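Local coordinates for serine-threonine phosphatase 2C (Toxoplasma gondii, PDB 2I44), which probably removes phosphate groups from phosphoserine and phosphothreonine of proteins, as a metal-dependent phosphatase of the PP2C family, and binds calcium ions, at residues R39-P44 / C53-V58; V260-T265 / A315-F320; V141-A146 / S158-G163; V150-L155 / E173-D178. All coordinates share one frame; numbering follows the deposited sequence.

Interaction 1: R39-P44 / C53-V58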
loop_
_atom_site.group_PDB
_atom_site.type_symbol
_atom_site.label_atom_id
_atom_site.label_comp_id
_atom_site.label_asym_id
_atom_site.label_seq_id
_atom_site.Cartn_x
_atom_site.Cartn_y
_atom_site.Cartn_z
ATOM N N ARG A 39 -9.414 1.096 -0.951
ATOM C CA ARG A 39 -9.756 0.267 0.197
ATOM C C ARG A 39 -8.614 0.352 1.210
ATOM O O ARG A 39 -7.540 0.872 0.903
ATOM C CB ARG A 39 -9.991 -1.183 -0.240
ATOM C CG ARG A 39 -11.263 -1.379 -1.070
ATOM C CD ARG A 39 -12.517 -1.087 -0.243
ATOM N NE ARG A 39 -13.748 -1.407 -0.968
ATOM C CZ ARG A 39 -14.266 -0.678 -1.956
ATOM N NH1 ARG A 39 -13.671 0.439 -2.359
ATOM N NH2 ARG A 39 -15.380 -1.077 -2.556
ATOM N N PHE A 40 -8.840 -0.148 2.418
ATOM C CA PHE A 40 -7.803 -0.095 3.438
ATOM C C PHE A 40 -8.071 -1.078 4.567
ATOM O O PHE A 40 -9.195 -1.552 4.753
ATOM C CB PHE A 40 -7.688 1.328 3.985
ATOM C CG PHE A 40 -8.982 1.887 4.507
ATOM C CD1 PHE A 40 -9.479 1.492 5.744
ATOM C CD2 PHE A 40 -9.699 2.820 3.766
ATOM C CE1 PHE A 40 -10.664 2.019 6.239
ATOM C CE2 PHE A 40 -10.892 3.353 4.256
ATOM C CZ PHE A 40 -11.374 2.951 5.494
ATOM N N THR A 41 -7.026 -1.358 5.334
ATOM C CA THR A 41 -7.118 -2.310 6.421
ATOM C C THR A 41 -6.195 -1.894 7.552
ATOM O O THR A 41 -5.046 -1.533 7.322
ATOM C CB THR A 41 -6.717 -3.718 5.924
ATOM O OG1 THR A 41 -7.643 -4.147 4.914
ATOM C CG2 THR A 41 -6.696 -4.723 7.079
ATOM N N LEU A 42 -6.712 -1.927 8.773
ATOM C CA LEU A 42 -5.918 -1.585 9.938
ATOM C C LEU A 42 -6.177 -2.611 11.035
ATOM O O LEU A 42 -7.316 -2.799 11.460
ATOM C CB LEU A 42 -6.267 -0.173 10.439
ATOM C CG LEU A 42 -5.346 0.427 11.514
ATOM C CD1 LEU A 42 -5.593 1.916 11.639
ATOM C CD2 LEU A 42 -5.574 -0.255 12.843
ATOM N N CYS A 43 -5.120 -3.286 11.473
ATOM C CA CYS A 43 -5.231 -4.276 12.543
ATOM C C CYS A 43 -4.469 -3.731 13.757
ATOM O O CYS A 43 -3.255 -3.884 13.858
ATOM C CB CYS A 43 -4.631 -5.608 12.094
ATOM S SG CYS A 43 -4.927 -6.977 13.242
ATOM N N PRO A 44 -5.182 -3.088 14.699
ATOM C CA PRO A 44 -4.583 -2.504 15.907
ATOM C C PRO A 44 -3.751 -3.438 16.789
ATOM O O PRO A 44 -2.721 -3.032 17.330
ATOM C CB PRO A 44 -5.789 -1.908 16.632
ATOM C CG PRO A 44 -6.895 -2.818 16.239
ATOM C CD PRO A 44 -6.652 -3.025 14.765
ATOM N N CYS A 53 2.303 -4.476 18.294
ATOM C CA CYS A 53 2.241 -5.016 16.935
ATOM C C CYS A 53 0.961 -4.586 16.236
ATOM O O CYS A 53 -0.130 -4.674 16.801
ATOM C CB CYS A 53 2.298 -6.542 16.946
ATOM S SG CYS A 53 3.868 -7.217 17.487
ATOM N N ALA A 54 1.092 -4.127 14.997
ATOM C CA ALA A 54 -0.073 -3.704 14.237
ATOM C C ALA A 54 0.199 -3.804 12.747
ATOM O O ALA A 54 1.354 -3.841 12.321
ATOM C CB ALA A 54 -0.450 -2.273 14.613
ATOM N N PHE A 55 -0.879 -3.859 11.969
ATOM C CA PHE A 55 -0.799 -3.943 10.511
ATOM C C PHE A 55 -1.510 -2.738 9.902
ATOM O O PHE A 55 -2.576 -2.336 10.370
ATOM C CB PHE A 55 -1.469 -5.219 9.999
ATOM C CG PHE A 55 -1.530 -5.305 8.497
ATOM C CD1 PHE A 55 -0.467 -5.834 7.772
ATOM C CD2 PHE A 55 -2.642 -4.836 7.806
ATOM C CE1 PHE A 55 -0.511 -5.899 6.381
ATOM C CE2 PHE A 55 -2.696 -4.895 6.413
ATOM C CZ PHE A 55 -1.630 -5.426 5.701
ATOM N N PHE A 56 -0.915 -2.178 8.856
ATOM C CA PHE A 56 -1.491 -1.025 8.175
ATOM C C PHE A 56 -1.467 -1.275 6.677
ATOM O O PHE A 56 -0.430 -1.632 6.125
ATOM C CB PHE A 56 -0.681 0.230 8.500
ATOM C CG PHE A 56 -0.611 0.536 9.966
ATOM C CD1 PHE A 56 -1.667 1.174 10.611
ATOM C CD2 PHE A 56 0.498 0.151 10.715
ATOM C CE1 PHE A 56 -1.618 1.425 11.991
ATOM C CE2 PHE A 56 0.555 0.399 12.092
ATOM C CZ PHE A 56 -0.503 1.035 12.728
ATOM N N GLY A 57 -2.601 -1.063 6.017
ATOM C CA GLY A 57 -2.658 -1.282 4.583
ATOM C C GLY A 57 -3.673 -0.412 3.863
ATOM O O GLY A 57 -4.779 -0.194 4.351
ATOM N N VAL A 58 -3.281 0.100 2.702
ATOM C CA VAL A 58 -4.148 0.928 1.882
ATOM C C VAL A 58 -4.062 0.354 0.474
ATOM O O VAL A 58 -2.978 -0.016 0.016
ATOM C CB VAL A 58 -3.688 2.405 1.895
ATOM C CG1 VAL A 58 -4.516 3.222 0.908
ATOM C CG2 VAL A 58 -3.831 2.979 3.297
#
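Thr-41 with Gly-57 and Cys-43 with Phe-55 are the hydrogen-bonded pairs of an antiparallel hairpin whose two strand axes run 4.5 Å apart at 176°.

Leu-42 and Phe-56 run alongside each other on one face of the hairpin. The leucine CG is 3.9 Å from Phe-56 CD1, and its CD1 methyl touches the same ring side. On the other face the Phe-55 ring sits with CG opposite the backbone N (chi1 175°). This lays the ring beside Gly-57, where there is no side chain, and against Thr-41. Its CE2 lies 4.1 Å from Thr-41 CG2. Nearer the turn, Cys-43 CB and Phe-55 CB meet at 3.8 Å. Thr-41 OG1 does not face the partner strand; it bonds to Lys-72 O.

Each hydrogen-bonded pair closes with two backbone bonds. Thr-41 N to Gly-57 O is the shortest of the four, at 2.7 Å. Gly-57 N to Thr-41 O is more bent, with 138° at the hydrogen. Phe-40 with Val-58 and Leu-42 with Phe-56 are the non-hydrogen-bonded pairs. At the second of these, Leu-42 CA gives a CA-H...O contact to Phe-55 O at 3.5 Å.

The two faces have different neighbours. Phe-55 packs on Val-75, Val-76 and Leu-79 of helix 66-80, and Arg-39 forms a salt bridge with Glu-69 of that helix. Leu-42 and Phe-56 face the second sheet of the PP2C sandwich, where they touch Met-316 of strand 313-320, and Leu-42 also reaches Ala-24 and Ile-26 of strand 22-29.

Interaction 2: V260-T265 / A315-F320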
loop_
_atom_site.group_PDB
_atom_site.type_symbol
_atom_site.label_atom_id
_atom_site.label_comp_id
_atom_site.label_asym_id
_atom_site.label_seq_id
_atom_site.Cartn_x
_atom_site.Cartn_y
_atom_site.Cartn_z
ATOM N N VAL A 260 5.682 10.458 12.415
ATOM C CA VAL A 260 4.469 10.070 11.723
ATOM C C VAL A 260 4.698 9.308 10.423
ATOM O O VAL A 260 5.662 9.544 9.700
ATOM C CB VAL A 260 3.611 11.325 11.443
ATOM C CG1 VAL A 260 4.428 12.340 10.646
ATOM C CG2 VAL A 260 2.337 10.949 10.706
HETATM N N MSE A 261 3.805 8.366 10.155
HETATM C CA MSE A 261 3.857 7.570 8.942
HETATM C C MSE A 261 2.521 7.806 8.256
HETATM O O MSE A 261 1.478 7.844 8.916
HETATM C CB MSE A 261 4.045 6.087 9.289
HETATM C CG MSE A 261 4.060 5.150 8.088
HETATM SE SE MSE A 261 4.458 3.311 8.598
HETATM C CE MSE A 261 6.245 3.197 7.885
ATOM N N ILE A 262 2.552 7.986 6.940
ATOM C CA ILE A 262 1.332 8.234 6.186
ATOM C C ILE A 262 1.210 7.268 5.018
ATOM O O ILE A 262 2.051 7.261 4.116
ATOM C CB ILE A 262 1.300 9.679 5.621
ATOM C CG1 ILE A 262 1.385 10.695 6.762
ATOM C CG2 ILE A 262 0.027 9.895 4.805
ATOM C CD1 ILE A 262 1.452 12.138 6.293
ATOM N N LEU A 263 0.172 6.443 5.045
ATOM C CA LEU A 263 -0.069 5.514 3.952
ATOM C C LEU A 263 -1.193 6.152 3.146
ATOM O O LEU A 263 -2.224 6.528 3.707
ATOM C CB LEU A 263 -0.500 4.137 4.473
ATOM C CG LEU A 263 0.500 3.350 5.334
ATOM C CD1 LEU A 263 0.419 3.813 6.779
ATOM C CD2 LEU A 263 0.197 1.853 5.249
ATOM N N ALA A 264 -0.998 6.287 1.839
ATOM C CA ALA A 264 -2.016 6.906 1.002
ATOM C C ALA A 264 -1.939 6.503 -0.470
ATOM O O ALA A 264 -0.903 6.048 -0.958
ATOM C CB ALA A 264 -1.920 8.426 1.134
ATOM N N THR A 265 -3.049 6.672 -1.176
ATOM C CA THR A 265 -3.105 6.356 -2.599
ATOM C C THR A 265 -2.597 7.553 -3.399
ATOM O O THR A 265 -2.389 8.642 -2.838
ATOM C CB THR A 265 -4.543 6.027 -3.039
ATOM O OG1 THR A 265 -5.408 7.120 -2.721
ATOM C CG2 THR A 265 -5.036 4.786 -2.329
ATOM N N ALA A 315 -6.280 8.390 2.943
ATOM C CA ALA A 315 -5.115 8.672 3.762
ATOM C C ALA A 315 -5.257 8.003 5.128
ATOM O O ALA A 315 -6.322 8.029 5.739
ATOM C CB ALA A 315 -4.939 10.178 3.926
HETATM N N MSE A 316 -4.179 7.380 5.581
HETATM C CA MSE A 316 -4.146 6.713 6.871
HETATM C C MSE A 316 -2.927 7.306 7.564
HETATM O O MSE A 316 -1.809 7.173 7.071
HETATM C CB MSE A 316 -3.970 5.195 6.685
HETATM C CG MSE A 316 -3.966 4.380 7.983
HETATM SE SE MSE A 316 -3.678 2.463 7.696
HETATM C CE MSE A 316 -5.484 1.970 7.229
ATOM N N THR A 317 -3.148 7.984 8.686
ATOM C CA THR A 317 -2.064 8.604 9.436
ATOM C C THR A 317 -1.750 7.842 10.720
ATOM O O THR A 317 -2.649 7.472 11.468
ATOM C CB THR A 317 -2.407 10.072 9.795
ATOM O OG1 THR A 317 -3.715 10.139 10.378
ATOM C CG2 THR A 317 -2.370 10.947 8.549
ATOM N N VAL A 318 -0.465 7.610 10.965
ATOM C CA VAL A 318 -0.028 6.889 12.151
ATOM C C VAL A 318 1.033 7.706 12.886
ATOM O O VAL A 318 2.095 7.992 12.340
ATOM C CB VAL A 318 0.571 5.511 11.772
ATOM C CG1 VAL A 318 0.977 4.753 13.028
ATOM C CG2 VAL A 318 -0.440 4.708 10.957
ATOM N N PHE A 319 0.740 8.089 14.123
ATOM C CA PHE A 319 1.686 8.870 14.915
ATOM C C PHE A 319 2.278 7.977 15.997
ATOM O O PHE A 319 1.563 7.484 16.868
ATOM C CB PHE A 319 0.983 10.075 15.552
ATOM C CG PHE A 319 0.500 11.096 14.554
ATOM C CD1 PHE A 319 1.309 12.168 14.185
ATOM C CD2 PHE A 319 -0.757 10.971 13.968
ATOM C CE1 PHE A 319 0.876 13.099 13.247
ATOM C CE2 PHE A 319 -1.203 11.899 13.027
ATOM C CZ PHE A 319 -0.387 12.964 12.665
ATOM N N PHE A 320 3.586 7.768 15.926
ATOM C CA PHE A 320 4.280 6.928 16.882
ATOM C C PHE A 320 4.322 7.575 18.264
ATOM O O PHE A 320 4.172 8.788 18.401
ATOM C CB PHE A 320 5.701 6.665 16.383
ATOM C CG PHE A 320 5.753 6.004 15.032
ATOM C CD1 PHE A 320 5.307 4.694 14.865
ATOM C CD2 PHE A 320 6.228 6.699 13.923
ATOM C CE1 PHE A 320 5.333 4.082 13.611
ATOM C CE2 PHE A 320 6.259 6.096 12.661
ATOM C CZ PHE A 320 5.809 4.783 12.507
#
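Val-260 holds CG1 between its backbone N and carbonyl carbon (chi1 57°), which leaves CG2 anti to N, and Phe-319 swings its ring to the side of its own N (chi1 -66°). These two torsions bring the CG2 methyl over one face of the ring. CG2 lies 3.9 Å from the centroid of the Phe-319 ring, 19° off the normal and displaced toward the rim, a CH-pi contact. Val-260 CB also touches the CD1 and CE1 side of that ring.

The other face of the strand pair carries Met-261, Leu-263, Met-316 and Val-318. Both methionines are selenomethionines. The ring of Phe-320 folds back at the strand end, and its CZ comes within 3.9 Å of Met-261 CB. Leu-263 CB and Met-316 CB are 4.2 Å apart, and Leu-263 CD1 is in looser contact with Val-318 CG2.

The backbones are nearly antiparallel. Met-261 with Val-318 and Leu-263 with Met-316 are the hydrogen-bonded pairs. Met-261 N to Val-318 O is 2.8 Å and Leu-263 N to Met-316 O is 2.9 Å. Ile-262 CA adds a CA-H...O contact to Met-316 O at 3.4 Å.

Strand 313-320 is a central strand of its sheet, next to strand 22-29. Strand 258-264 bonds onward to strand 159-166 and leads through Thr-265 to the calcium ligand Asp-266. Helices 274-286 and 291-305 cover the Val-260, Ile-262, Thr-317 and Phe-319 face. Contacts between side chains are apolar, and the hydrogen bonds across are all backbone to backbone. The contact is therefore a buried layer of the fold, held by main-chain bonds and apolar packing.

Interaction 3: V141-A146 / S158-G163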
loop_
_atom_site.group_PDB
_atom_site.type_symbol
_atom_site.label_atom_id
_atom_site.label_comp_id
_atom_site.label_asym_id
_atom_site.label_seq_id
_atom_site.Cartn_x
_atom_site.Cartn_y
_atom_site.Cartn_z
ATOM N N VAL A 141 0.258 -0.671 -0.367
ATOM C CA VAL A 141 1.308 -0.128 0.483
ATOM C C VAL A 141 0.907 -0.686 1.829
ATOM O O VAL A 141 -0.207 -0.445 2.296
ATOM C CB VAL A 141 1.322 1.419 0.596
ATOM C CG1 VAL A 141 1.957 2.019 -0.622
ATOM C CG2 VAL A 141 -0.078 1.945 0.833
ATOM N N THR A 142 1.791 -1.465 2.437
ATOM C CA THR A 142 1.496 -2.046 3.735
ATOM C C THR A 142 2.629 -1.770 4.706
ATOM O O THR A 142 3.758 -1.517 4.301
ATOM C CB THR A 142 1.288 -3.574 3.641
ATOM O OG1 THR A 142 2.467 -4.188 3.103
ATOM C CG2 THR A 142 0.080 -3.902 2.772
ATOM N N ALA A 143 2.312 -1.807 5.991
ATOM C CA ALA A 143 3.300 -1.579 7.034
ATOM C C ALA A 143 2.997 -2.509 8.194
ATOM O O ALA A 143 1.870 -2.561 8.681
ATOM C CB ALA A 143 3.253 -0.123 7.504
ATOM N N VAL A 144 4.006 -3.254 8.626
ATOM C CA VAL A 144 3.832 -4.163 9.742
ATOM C C VAL A 144 4.683 -3.655 10.907
ATOM O O VAL A 144 5.911 -3.644 10.832
ATOM C CB VAL A 144 4.250 -5.600 9.353
ATOM C CG1 VAL A 144 4.174 -6.533 10.568
ATOM C CG2 VAL A 144 3.336 -6.113 8.243
ATOM N N LEU A 145 4.015 -3.190 11.959
ATOM C CA LEU A 145 4.692 -2.698 13.149
ATOM C C LEU A 145 4.854 -3.872 14.109
ATOM O O LEU A 145 3.882 -4.558 14.419
ATOM C CB LEU A 145 3.865 -1.602 13.825
ATOM C CG LEU A 145 4.368 -1.155 15.204
ATOM C CD1 LEU A 145 5.692 -0.422 15.054
ATOM C CD2 LEU A 145 3.336 -0.252 15.867
ATOM N N ALA A 146 6.080 -4.108 14.568
ATOM C CA ALA A 146 6.352 -5.201 15.496
ATOM C C ALA A 146 7.617 -4.917 16.298
ATOM O O ALA A 146 8.712 -4.811 15.737
ATOM C CB ALA A 146 6.503 -6.514 14.736
ATOM N N SER A 158 1.051 3.471 -4.977
ATOM C CA SER A 158 0.520 4.101 -3.771
ATOM C C SER A 158 1.813 4.289 -2.972
ATOM O O SER A 158 2.798 3.584 -3.222
ATOM C CB SER A 158 -0.434 3.172 -3.019
ATOM O OG SER A 158 -1.674 3.074 -3.688
ATOM N N ARG A 159 1.836 5.219 -2.021
ATOM C CA ARG A 159 3.069 5.458 -1.281
ATOM C C ARG A 159 2.933 5.633 0.222
ATOM O O ARG A 159 1.854 5.917 0.744
ATOM C CB ARG A 159 3.758 6.711 -1.825
ATOM C CG ARG A 159 4.019 6.707 -3.317
ATOM C CD ARG A 159 4.517 8.070 -3.763
ATOM N NE ARG A 159 4.783 8.120 -5.193
ATOM C CZ ARG A 159 5.292 9.180 -5.814
ATOM N NH1 ARG A 159 5.585 10.276 -5.122
ATOM N NH2 ARG A 159 5.520 9.152 -7.121
ATOM N N ILE A 160 4.062 5.480 0.904
ATOM C CA ILE A 160 4.141 5.671 2.347
ATOM C C ILE A 160 5.155 6.784 2.603
ATOM O O ILE A 160 6.293 6.701 2.147
ATOM C CB ILE A 160 4.619 4.395 3.082
ATOM C CG1 ILE A 160 3.628 3.252 2.848
ATOM C CG2 ILE A 160 4.752 4.677 4.581
ATOM C CD1 ILE A 160 3.967 1.982 3.620
ATOM N N ALA A 161 4.738 7.825 3.313
ATOM C CA ALA A 161 5.635 8.935 3.633
ATOM C C ALA A 161 5.989 8.850 5.116
ATOM O O ALA A 161 5.206 8.343 5.927
ATOM C CB ALA A 161 4.970 10.268 3.324
HETATM N N MSE A 162 7.168 9.343 5.473
HETATM C CA MSE A 162 7.609 9.272 6.858
HETATM C C MSE A 162 8.188 10.588 7.359
HETATM O O MSE A 162 9.029 11.203 6.703
HETATM C CB MSE A 162 8.657 8.163 7.006
HETATM C CG MSE A 162 9.030 7.832 8.448
HETATM SE SE MSE A 162 7.722 6.695 9.304
HETATM C CE MSE A 162 8.656 5.005 9.088
ATOM N N GLY A 163 7.724 11.018 8.526
ATOM C CA GLY A 163 8.218 12.246 9.117
ATOM C C GLY A 163 9.099 11.910 10.306
ATOM O O GLY A 163 8.647 11.267 11.253
#
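Val-141 reaches across to both Ser-158 and Ile-160, and most of the contact is apolar. Val-141 CB lies 3.7 Å from Ile-160 CG1. Ile-160 holds CG1 beside its backbone N (chi1 -62°) and is extended beyond it. This places CD1 against the strand of Val-141. There CD1 lies 3.6 Å from Thr-142 O and, more loosely, 4.5 Å from Ala-143 CB. Val-141 CG1 goes the other way and meets Ser-158 CB at 3.6 Å.

A second kind of contact is methyl against backbone. Val-141 CG1 is packed tightly on the peptide that joins Ser-158 to Arg-159. It is 3.1 Å from Ser-158 O and 3.5 Å from Arg-159 N.

No hydrogen bond joins the segments. The polar side chains find partners outside them. Ser-158 OG bonds to Thr-139 OG1, and Thr-142 OG1 to Tyr-117 OH. Arg-159 points away from strand 141-146 and forms a salt bridge with Asp-178.

The axes of strands 141-146 and 159-163 approach to 7.2 Å and make an angle of 49°, so the strands diverge from the Val-141 end. They belong to different sheets. Strand 137-146 pairs with 53-62 and 149-155, and strand 159-166 with 258-264 and 169-174. This is face-to-face sheet packing, characteristic of the central beta sandwich of PP2C phosphatases. The contact lies where the sheets come together near the metal site: the side chain of Ser-158 is about 4 Å from that of the calcium ligand Asp-60.

Interaction 4: V150-L155 / E173-D178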
loop_
_atom_site.group_PDB
_atom_site.type_symbol
_atom_site.label_atom_id
_atom_site.label_comp_id
_atom_site.label_asym_id
_atom_site.label_seq_id
_atom_site.Cartn_x
_atom_site.Cartn_y
_atom_site.Cartn_z
ATOM N N VAL A 150 9.262 -1.573 11.648
ATOM C CA VAL A 150 8.178 -1.417 10.700
ATOM C C VAL A 150 8.641 -2.021 9.388
ATOM O O VAL A 150 9.604 -1.551 8.780
ATOM C CB VAL A 150 7.802 0.058 10.477
ATOM C CG1 VAL A 150 6.719 0.160 9.407
ATOM C CG2 VAL A 150 7.299 0.653 11.773
ATOM N N ALA A 151 7.962 -3.089 8.983
ATOM C CA ALA A 151 8.270 -3.772 7.742
ATOM C C ALA A 151 7.367 -3.200 6.658
ATOM O O ALA A 151 6.173 -3.506 6.611
ATOM C CB ALA A 151 8.022 -5.271 7.898
ATOM N N VAL A 152 7.938 -2.361 5.802
ATOM C CA VAL A 152 7.191 -1.743 4.719
ATOM C C VAL A 152 7.227 -2.598 3.454
ATOM O O VAL A 152 8.284 -3.073 3.032
ATOM C CB VAL A 152 7.756 -0.336 4.367
ATOM C CG1 VAL A 152 7.020 0.238 3.172
ATOM C CG2 VAL A 152 7.614 0.600 5.551
ATOM N N GLY A 153 6.059 -2.787 2.856
ATOM C CA GLY A 153 5.970 -3.547 1.627
ATOM C C GLY A 153 5.036 -2.812 0.689
ATOM O O GLY A 153 4.168 -2.060 1.146
ATOM N N HIS A 154 5.215 -2.988 -0.617
ATOM C CA HIS A 154 4.321 -2.348 -1.571
ATOM C C HIS A 154 4.382 -2.909 -2.978
ATOM O O HIS A 154 5.345 -3.560 -3.381
ATOM C CB HIS A 154 4.551 -0.824 -1.626
ATOM C CG HIS A 154 5.547 -0.386 -2.657
ATOM N ND1 HIS A 154 6.906 -0.546 -2.498
ATOM C CD2 HIS A 154 5.379 0.238 -3.848
ATOM C CE1 HIS A 154 7.533 -0.035 -3.542
ATOM N NE2 HIS A 154 6.631 0.447 -4.376
ATOM N N LEU A 155 3.313 -2.640 -3.712
ATOM C CA LEU A 155 3.163 -3.044 -5.098
ATOM C C LEU A 155 2.411 -1.899 -5.757
ATOM O O LEU A 155 1.335 -1.519 -5.297
ATOM C CB LEU A 155 2.313 -4.313 -5.220
ATOM C CG LEU A 155 2.854 -5.664 -4.743
ATOM C CD1 LEU A 155 1.769 -6.718 -4.922
ATOM C CD2 LEU A 155 4.099 -6.050 -5.540
ATOM N N GLU A 173 10.305 11.907 3.828
ATOM C CA GLU A 173 10.650 11.128 2.648
ATOM C C GLU A 173 9.631 10.020 2.395
ATOM O O GLU A 173 8.846 9.671 3.275
ATOM C CB GLU A 173 12.025 10.485 2.842
ATOM C CG GLU A 173 12.016 9.340 3.861
ATOM C CD GLU A 173 13.316 8.541 3.878
ATOM O OE1 GLU A 173 13.873 8.301 2.785
ATOM O OE2 GLU A 173 13.772 8.136 4.976
ATOM N N PHE A 174 9.651 9.477 1.183
ATOM C CA PHE A 174 8.780 8.362 0.834
ATOM C C PHE A 174 9.617 7.119 1.113
ATOM O O PHE A 174 10.816 7.119 0.850
ATOM C CB PHE A 174 8.408 8.399 -0.653
ATOM C CG PHE A 174 7.364 9.412 -0.990
ATOM C CD1 PHE A 174 6.113 9.374 -0.371
ATOM C CD2 PHE A 174 7.613 10.395 -1.940
ATOM C CE1 PHE A 174 5.130 10.299 -0.698
ATOM C CE2 PHE A 174 6.639 11.319 -2.272
ATOM C CZ PHE A 174 5.394 11.269 -1.649
ATOM N N LEU A 175 9.003 6.074 1.659
ATOM C CA LEU A 175 9.736 4.843 1.935
ATOM C C LEU A 175 9.563 3.867 0.774
ATOM O O LEU A 175 10.137 2.782 0.767
ATOM C CB LEU A 175 9.228 4.195 3.226
ATOM C CG LEU A 175 9.414 5.019 4.503
ATOM C CD1 LEU A 175 8.780 4.294 5.693
ATOM C CD2 LEU A 175 10.897 5.257 4.746
ATOM N N THR A 176 8.764 4.262 -0.208
ATOM C CA THR A 176 8.509 3.409 -1.362
ATOM C C THR A 176 8.663 4.166 -2.671
ATOM O O THR A 176 8.334 5.345 -2.762
ATOM C CB THR A 176 7.070 2.830 -1.322
ATOM O OG1 THR A 176 6.124 3.912 -1.327
ATOM C CG2 THR A 176 6.862 1.991 -0.077
ATOM N N VAL A 177 9.160 3.467 -3.681
ATOM C CA VAL A 177 9.336 4.027 -5.013
ATOM C C VAL A 177 8.343 3.299 -5.933
ATOM O O VAL A 177 8.292 2.073 -5.943
ATOM C CB VAL A 177 10.777 3.805 -5.514
ATOM C CG1 VAL A 177 10.896 4.243 -6.968
ATOM C CG2 VAL A 177 11.758 4.596 -4.629
ATOM N N ASP A 178 7.565 4.054 -6.701
ATOM C CA ASP A 178 6.554 3.468 -7.577
ATOM C C ASP A 178 7.095 2.428 -8.549
ATOM O O ASP A 178 8.209 2.555 -9.049
ATOM C CB ASP A 178 5.854 4.543 -8.413
ATOM C CG ASP A 178 5.214 5.632 -7.570
ATOM O OD1 ASP A 178 5.121 5.471 -6.330
ATOM O OD2 ASP A 178 4.795 6.650 -8.161
#
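Val-152 and His-154 lie on strand 150-155 and face a segment that leaves its strand after Phe-174. The backbones do not pair. The CA atoms of His-154 and Thr-176 are 7.1 Å apart, and only side chains and one carbonyl bridge the gap.

His-154 carries the contact. Thr-176 CB sits over the centre of one face of its imidazole, 3.6 Å from the centroid, a CH-pi contact. The two side chains pass antiparallel. Thr-176 OG1 sits between its backbone N and carbonyl carbon (chi1 60°), which leaves CG2 beside N and against His-154 and Val-152. CG2 is 3.5 Å from His-154 ND1. At the ring edge His-154 NE2 donates to Val-177 O at 2.8 Å. This bond is bent, 135° at the hydrogen, and the donor stands 53° out of the carbonyl plane. Together the bond and the methine contact fix the rotation of the ring. Its stack with His-179 adds to this.

Strand 149-155 belongs to one sheet of the PP2C beta sandwich and strand 169-174 is an outermost strand of the other, so the contact spans the two layers. Apolar packing continues along the strand at Val-152. Its CG1 meets Thr-176 CG2 at 3.7 Å, and Val-152 CG2 meets Leu-175 CD1 at 3.9 Å; each pair is set roughly perpendicular. Thr-176 OG1 turns to a weak hydrogen bond with Ile-160 N. The side chain of Asp-178 lies about 7 Å from that of the calcium ligand Asp-266.

From the N terminus, interaction 1 comes first and closes a short hairpin, with only eight residues between its segments. Interactions 3 and 4 follow and cross, because their segments alternate along strands 137-146, 149-155, 159-166 and 169-174. Each passes from one sheet to the other. Interaction 2 closes last, over a long loop that is mostly helical. Interaction 1 lies in one sheet and is continued by backbone pairing of 53-58 with 141-146. Interaction 2 lies in the other and is continued by pairing of 260-265 with 158-163. Between the layers, the CE methyl of Met-261 touches Val-150, Val-152 and Leu-175, and Phe-56 touches Val-318.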